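Local coordinates for kinetochore protein mis18 (Schizosaccharomyces pombe, PDB 5J6P), which takes part, within the CENP-A recruiting complex, in maintaining centromeric CENP-A and kinetochore factors, and is represented here by its zinc-binding Yippee-like Mis18 domain, at residues S5-K10 with G17-W22; S31-D36 with M87-M92. All coordinates share one frame; numbering follows the deposited sequence.

Contact 1: S5-K10 with G17-W22; sequences SVFQCK and GDSNAW. With ZN (zinc ion), chain D.
The ring of Phe7 lies alongside the backbone of Gly17, Asp18 and Ser19, and Phe7 contributes the largest share of the buried surface. Its CG stands beside the backbone N and anti to the carbonyl carbon (chi1 -58°), a torsion that carries the ring along the neighbouring strand. Phe7 CE2 comes to 3.4 Å from the carbonyl carbon Asp18 C, which sits at the ring edge near its plane, and Phe7 CZ points on to the edge of the Trp22 ring, 4.4 Å from CZ3. Gly17 and Phe7 form an antiparallel hydrogen-bonded pair: Phe7 N bonds to Gly17 O at 2.8 Å, and Phe7 CB is 3.5 Å from that oxygen. A second backbone bond runs from Ser19 N to Ser5 O, 3.0 Å. On the sheet face opposite Phe7, Val6 CG2 meets Asp18 CB at 4.1 Å. The Asp18 carboxylate leads away from Val6, its CG set between the backbone N and the carbonyl carbon (chi1 57°). There OD1 takes weak bonds from Asn20 N and Ala21 N, while OD2 is hydrogen-bonded to Tyr98 of the second subunit. Farther along the segment, Cys9 SG binds zinc at 2.3 Å, the ion's other ligands being Cys12, Cys63 and Cys66. The arrangement is an antiparallel beta hairpin whose first strand leads into the four-cysteine zinc site of the Yippee-like Mis18 fold.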
loop_
_atom_site.group_PDB
_atom_site.type_symbol
_atom_site.label_atom_id
_atom_site.label_comp_id
_atom_site.label_asym_id
_atom_site.label_seq_id
_atom_site.Cartn_x
_atom_site.Cartn_y
_atom_site.Cartn_z
ATOM N N SER A 5 9.901 0.110 -1.338
ATOM C CA SER A 5 8.672 0.892 -1.286
ATOM C C SER A 5 7.506 0.272 -2.083
ATOM O O SER A 5 7.689 -0.611 -2.940
ATOM C CB SER A 5 8.939 2.326 -1.715
ATOM O OG SER A 5 9.845 2.972 -0.823
ATOM N N VAL A 6 6.297 0.696 -1.731
ATOM C CA VAL A 6 5.085 0.323 -2.464
ATOM C C VAL A 6 4.424 1.589 -2.952
ATOM O O VAL A 6 4.546 2.633 -2.304
ATOM C CB VAL A 6 4.135 -0.455 -1.551
ATOM C CG1 VAL A 6 2.699 -0.397 -2.029
ATOM C CG2 VAL A 6 4.575 -1.905 -1.494
ATOM N N PHE A 7 3.726 1.494 -4.085
ATOM C CA PHE A 7 3.196 2.682 -4.762
ATOM C C PHE A 7 1.709 2.661 -4.880
ATOM O O PHE A 7 1.134 1.646 -5.312
ATOM C CB PHE A 7 3.796 2.807 -6.179
ATOM C CG PHE A 7 5.282 2.875 -6.172
ATOM C CD1 PHE A 7 5.911 3.980 -5.643
ATOM C CD2 PHE A 7 6.049 1.805 -6.601
ATOM C CE1 PHE A 7 7.284 4.036 -5.571
ATOM C CE2 PHE A 7 7.424 1.864 -6.545
ATOM C CZ PHE A 7 8.037 2.977 -6.032
ATOM N N GLN A 8 1.094 3.803 -4.580
ATOM C CA GLN A 8 -0.357 3.953 -4.685
ATOM C C GLN A 8 -0.850 5.234 -5.336
ATOM O O GLN A 8 -0.257 6.280 -5.163
ATOM C CB GLN A 8 -0.960 3.990 -3.297
ATOM C CG GLN A 8 -0.507 2.956 -2.286
ATOM C CD GLN A 8 -0.929 3.401 -0.906
ATOM O OE1 GLN A 8 -1.946 2.927 -0.335
ATOM N NE2 GLN A 8 -0.218 4.400 -0.406
ATOM N N CYS A 9 -1.991 5.160 -6.012
ATOM C CA CYS A 9 -2.645 6.360 -6.525
ATOM C C CYS A 9 -3.087 7.267 -5.373
ATOM O O CYS A 9 -3.913 6.879 -4.547
ATOM C CB CYS A 9 -3.847 5.987 -7.395
ATOM S SG CYS A 9 -5.122 7.265 -7.494
ATOM N N LYS A 10 -2.528 8.472 -5.326
ATOM C CA LYS A 10 -2.817 9.446 -4.268
ATOM C C LYS A 10 -4.285 9.606 -3.940
ATOM O O LYS A 10 -4.640 9.979 -2.802
ATOM C CB LYS A 10 -2.301 10.817 -4.646
ATOM C CG LYS A 10 -0.793 11.000 -4.465
ATOM C CD LYS A 10 -0.500 12.366 -3.846
ATOM C CE LYS A 10 0.725 13.067 -4.409
ATOM N NZ LYS A 10 0.416 14.525 -4.473
ATOM N N GLY A 17 2.059 -0.725 -7.931
ATOM C CA GLY A 17 3.191 -1.632 -7.928
ATOM C C GLY A 17 4.139 -1.355 -6.794
ATOM O O GLY A 17 3.769 -0.678 -5.826
ATOM N N ASP A 18 5.368 -1.849 -6.934
ATOM C CA ASP A 18 6.411 -1.681 -5.908
ATOM C C ASP A 18 7.764 -1.479 -6.519
ATOM O O ASP A 18 7.924 -1.552 -7.735
ATOM C CB ASP A 18 6.456 -2.903 -5.012
ATOM C CG ASP A 18 6.697 -4.154 -5.790
ATOM O OD1 ASP A 18 7.668 -4.195 -6.580
ATOM O OD2 ASP A 18 5.895 -5.085 -5.634
ATOM N N SER A 19 8.738 -1.240 -5.650
ATOM C CA SER A 19 10.124 -0.996 -6.043
ATOM C C SER A 19 10.781 -2.136 -6.744
ATOM O O SER A 19 11.691 -1.917 -7.501
ATOM C CB SER A 19 10.991 -0.649 -4.841
ATOM O OG SER A 19 11.035 0.760 -4.717
ATOM N N ASN A 20 10.333 -3.348 -6.512
ATOM C CA ASN A 20 11.030 -4.493 -7.070
ATOM C C ASN A 20 10.970 -4.645 -8.585
ATOM O O ASN A 20 11.910 -5.188 -9.178
ATOM C CB ASN A 20 10.633 -5.753 -6.303
ATOM C CG ASN A 20 11.113 -5.694 -4.858
ATOM O OD1 ASN A 20 11.818 -4.742 -4.439
ATOM N ND2 ASN A 20 10.744 -6.688 -4.091
ATOM N N ALA A 21 9.918 -4.115 -9.209
ATOM C CA ALA A 21 9.887 -3.947 -10.664
ATOM C C ALA A 21 10.497 -2.611 -11.188
ATOM O O ALA A 21 10.256 -2.233 -12.350
ATOM C CB ALA A 21 8.472 -4.110 -11.181
ATOM N N TRP A 22 11.301 -1.922 -10.377
ATOM C CA TRP A 22 11.906 -0.656 -10.799
ATOM C C TRP A 22 12.866 -0.852 -11.967
ATOM O O TRP A 22 13.414 -1.951 -12.177
ATOM C CB TRP A 22 12.598 -0.013 -9.623
ATOM C CG TRP A 22 13.267 1.271 -9.821
ATOM C CD1 TRP A 22 14.503 1.470 -10.356
ATOM C CD2 TRP A 22 12.819 2.547 -9.343
ATOM N NE1 TRP A 22 14.837 2.807 -10.284
ATOM C CE2 TRP A 22 13.825 3.491 -9.666
ATOM C CE3 TRP A 22 11.659 2.991 -8.670
ATOM C CZ2 TRP A 22 13.699 4.865 -9.369
ATOM C CZ3 TRP A 22 11.526 4.372 -8.364
ATOM C CH2 TRP A 22 12.548 5.287 -8.716
HETATM ZN ZN ZN D . -6.900 5.952 -8.127
#

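Contact 2: S31-D36 with M87-M92; sequences SFTLSD and MYTFSM
Phe90 CB presses on one face of the Phe32 ring, 3.9 Å from its centroid and offset toward the rim, a CH-pi contact that makes this pair the main bump and hollow of the strand pairing. The two rings are oblique, planes at 39°. Phe32 CG occupies the crowded position between backbone N and carbonyl carbon (chi1 68°), which swings its ring back toward strand 88-91. Met92 CG fits against the ring edge at 3.9 Å from Phe32 CD1, and the extended methionine chain carries CE on to Ser31 O. Beside Phe32, Leu34 crosses Phe90 at about a right angle and sets its CD2 methyl 3.7 Å from Phe90 CE2. With an alanine in place of Phe32, the space between Phe90 CB and Met92 CG would probably stay unfilled and the Phe90 ring turn more freely. On the opposite face Thr33 and Thr89 interlock, Thr33 CG2 lying 3.3 Å from Thr89 OG1, and their hydroxyls share a weak hydrogen bond. At the far end the bent chain of Met87 lays SD against Ser35, 3.7 Å from Ser35 CA, while the Tyr88 ring reaches Asp36 through CE2. Backbone bonds pair Phe32 with Phe90 and Leu34 with Tyr88 in both directions; Phe90 N bonds to Phe32 O at 2.7 Å. This is regular antiparallel pairing of two inner strands in the larger sheet of the Yippee-like Mis18 domain.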
loop_
_atom_site.group_PDB
_atom_site.type_symbol
_atom_site.label_atom_id
_atom_site.label_comp_id
_atom_site.label_asym_id
_atom_site.label_seq_id
_atom_site.Cartn_x
_atom_site.Cartn_y
_atom_site.Cartn_z
ATOM N N SER A 31 8.999 11.993 -12.768
ATOM C CA SER A 31 8.420 10.695 -13.173
ATOM C C SER A 31 9.299 9.525 -12.725
ATOM O O SER A 31 10.462 9.729 -12.380
ATOM C CB SER A 31 8.301 10.603 -14.701
ATOM O OG SER A 31 9.392 9.895 -15.304
ATOM N N PHE A 32 8.759 8.303 -12.763
ATOM C CA PHE A 32 9.572 7.078 -12.540
ATOM C C PHE A 32 8.961 5.891 -13.272
ATOM O O PHE A 32 7.813 5.911 -13.636
ATOM C CB PHE A 32 9.752 6.757 -11.042
ATOM C CG PHE A 32 8.483 6.333 -10.349
ATOM C CD1 PHE A 32 7.620 7.285 -9.783
ATOM C CD2 PHE A 32 8.134 4.997 -10.276
ATOM C CE1 PHE A 32 6.439 6.899 -9.153
ATOM C CE2 PHE A 32 6.940 4.612 -9.664
ATOM C CZ PHE A 32 6.098 5.559 -9.101
ATOM N N THR A 33 9.714 4.831 -13.474
ATOM C CA THR A 33 9.340 3.889 -14.507
ATOM C C THR A 33 9.549 2.463 -14.015
ATOM O O THR A 33 10.556 2.173 -13.396
ATOM C CB THR A 33 10.127 4.200 -15.828
ATOM O OG1 THR A 33 9.972 5.601 -16.201
ATOM C CG2 THR A 33 9.673 3.281 -16.967
ATOM N N LEU A 34 8.575 1.604 -14.313
ATOM C CA LEU A 34 8.466 0.281 -13.751
ATOM C C LEU A 34 8.181 -0.674 -14.880
ATOM O O LEU A 34 7.467 -0.328 -15.795
ATOM C CB LEU A 34 7.273 0.204 -12.763
ATOM C CG LEU A 34 7.336 0.354 -11.221
ATOM C CD1 LEU A 34 8.088 1.586 -10.735
ATOM C CD2 LEU A 34 5.920 0.352 -10.635
ATOM N N SER A 35 8.669 -1.894 -14.744
ATOM C CA SER A 35 8.529 -2.936 -15.725
ATOM C C SER A 35 7.323 -3.794 -15.462
ATOM O O SER A 35 7.014 -4.724 -16.244
ATOM C CB SER A 35 9.771 -3.835 -15.677
ATOM O OG SER A 35 9.869 -4.519 -14.433
ATOM N N ASP A 36 6.677 -3.558 -14.322
ATOM C CA ASP A 36 5.434 -4.263 -14.033
ATOM C C ASP A 36 4.524 -3.466 -13.120
ATOM O O ASP A 36 4.989 -2.623 -12.340
ATOM C CB ASP A 36 5.685 -5.677 -13.441
ATOM C CG ASP A 36 4.542 -6.654 -13.762
ATOM O OD1 ASP A 36 3.530 -6.221 -14.361
ATOM O OD2 ASP A 36 4.643 -7.854 -13.429
ATOM N N MET A 87 6.802 0.118 -21.049
ATOM C CA MET A 87 6.922 0.024 -19.607
ATOM C C MET A 87 6.054 1.110 -18.987
ATOM O O MET A 87 5.787 2.150 -19.615
ATOM C CB MET A 87 8.370 0.216 -19.105
ATOM C CG MET A 87 9.433 -0.640 -19.746
ATOM S SD MET A 87 9.778 -2.301 -19.147
ATOM C CE MET A 87 8.479 -3.343 -19.844
ATOM N N TYR A 88 5.721 0.881 -17.716
ATOM C CA TYR A 88 4.832 1.736 -16.953
ATOM C C TYR A 88 5.568 2.916 -16.375
ATOM O O TYR A 88 6.324 2.754 -15.450
ATOM C CB TYR A 88 4.144 0.958 -15.826
ATOM C CG TYR A 88 3.414 -0.279 -16.303
ATOM C CD1 TYR A 88 2.097 -0.227 -16.734
ATOM C CD2 TYR A 88 4.050 -1.508 -16.312
ATOM C CE1 TYR A 88 1.431 -1.383 -17.152
ATOM C CE2 TYR A 88 3.406 -2.658 -16.731
ATOM C CZ TYR A 88 2.098 -2.597 -17.147
ATOM O OH TYR A 88 1.508 -3.776 -17.538
ATOM N N THR A 89 5.303 4.098 -16.912
ATOM C CA THR A 89 5.964 5.320 -16.502
ATOM C C THR A 89 4.990 6.196 -15.719
ATOM O O THR A 89 4.138 6.881 -16.282
ATOM C CB THR A 89 6.516 6.098 -17.736
ATOM O OG1 THR A 89 7.439 5.264 -18.477
ATOM C CG2 THR A 89 7.204 7.364 -17.330
ATOM N N PHE A 90 5.195 6.213 -14.411
ATOM C CA PHE A 90 4.342 6.912 -13.461
ATOM C C PHE A 90 4.744 8.330 -13.106
ATOM O O PHE A 90 5.908 8.674 -13.010
ATOM C CB PHE A 90 4.255 6.080 -12.176
ATOM C CG PHE A 90 3.522 4.777 -12.366
ATOM C CD1 PHE A 90 2.166 4.769 -12.617
ATOM C CD2 PHE A 90 4.182 3.571 -12.332
ATOM C CE1 PHE A 90 1.484 3.571 -12.836
ATOM C CE2 PHE A 90 3.509 2.386 -12.546
ATOM C CZ PHE A 90 2.153 2.378 -12.785
ATOM N N SER A 91 3.730 9.121 -12.832
ATOM C CA SER A 91 3.847 10.525 -12.521
ATOM C C SER A 91 4.006 10.683 -10.981
ATOM O O SER A 91 3.133 10.289 -10.245
ATOM C CB SER A 91 2.561 11.177 -13.072
ATOM O OG SER A 91 2.624 12.577 -13.150
ATOM N N MET A 92 5.119 11.225 -10.485
ATOM C CA MET A 92 5.336 11.299 -9.025
ATOM C C MET A 92 4.296 12.173 -8.358
ATOM O O MET A 92 3.996 11.976 -7.195
ATOM C CB MET A 92 6.695 11.884 -8.636
ATOM C CG MET A 92 7.952 11.144 -9.077
ATOM S SD MET A 92 9.385 12.282 -9.154
ATOM C CE MET A 92 10.764 11.125 -9.159
#

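Both segments of contact 1 precede those of contact 2 along the chain, their centres 9 Å apart. Contact 1 belongs to the three-stranded sheet of 15-18, 5-9 and 95-99; contact 2 lies within the six-stranded sheet, near the centre of the chain. Strand 22-26, which starts at Trp22 of segment 17-22, pairs with strand 31-34, so the chain passes directly from one sheet to the other. The two sheets meet where Phe7 CD1 packs 3.8 Å from Phe32 CZ and where Ala21 O lies 2.9 Å from Ser35 N, a probable hydrogen bond. Zinc, bound by Cys9 and Cys12 and by Cys63 and Cys66 from around the end of strand 57-63, links them further; the second subunit touches contact 1 alone.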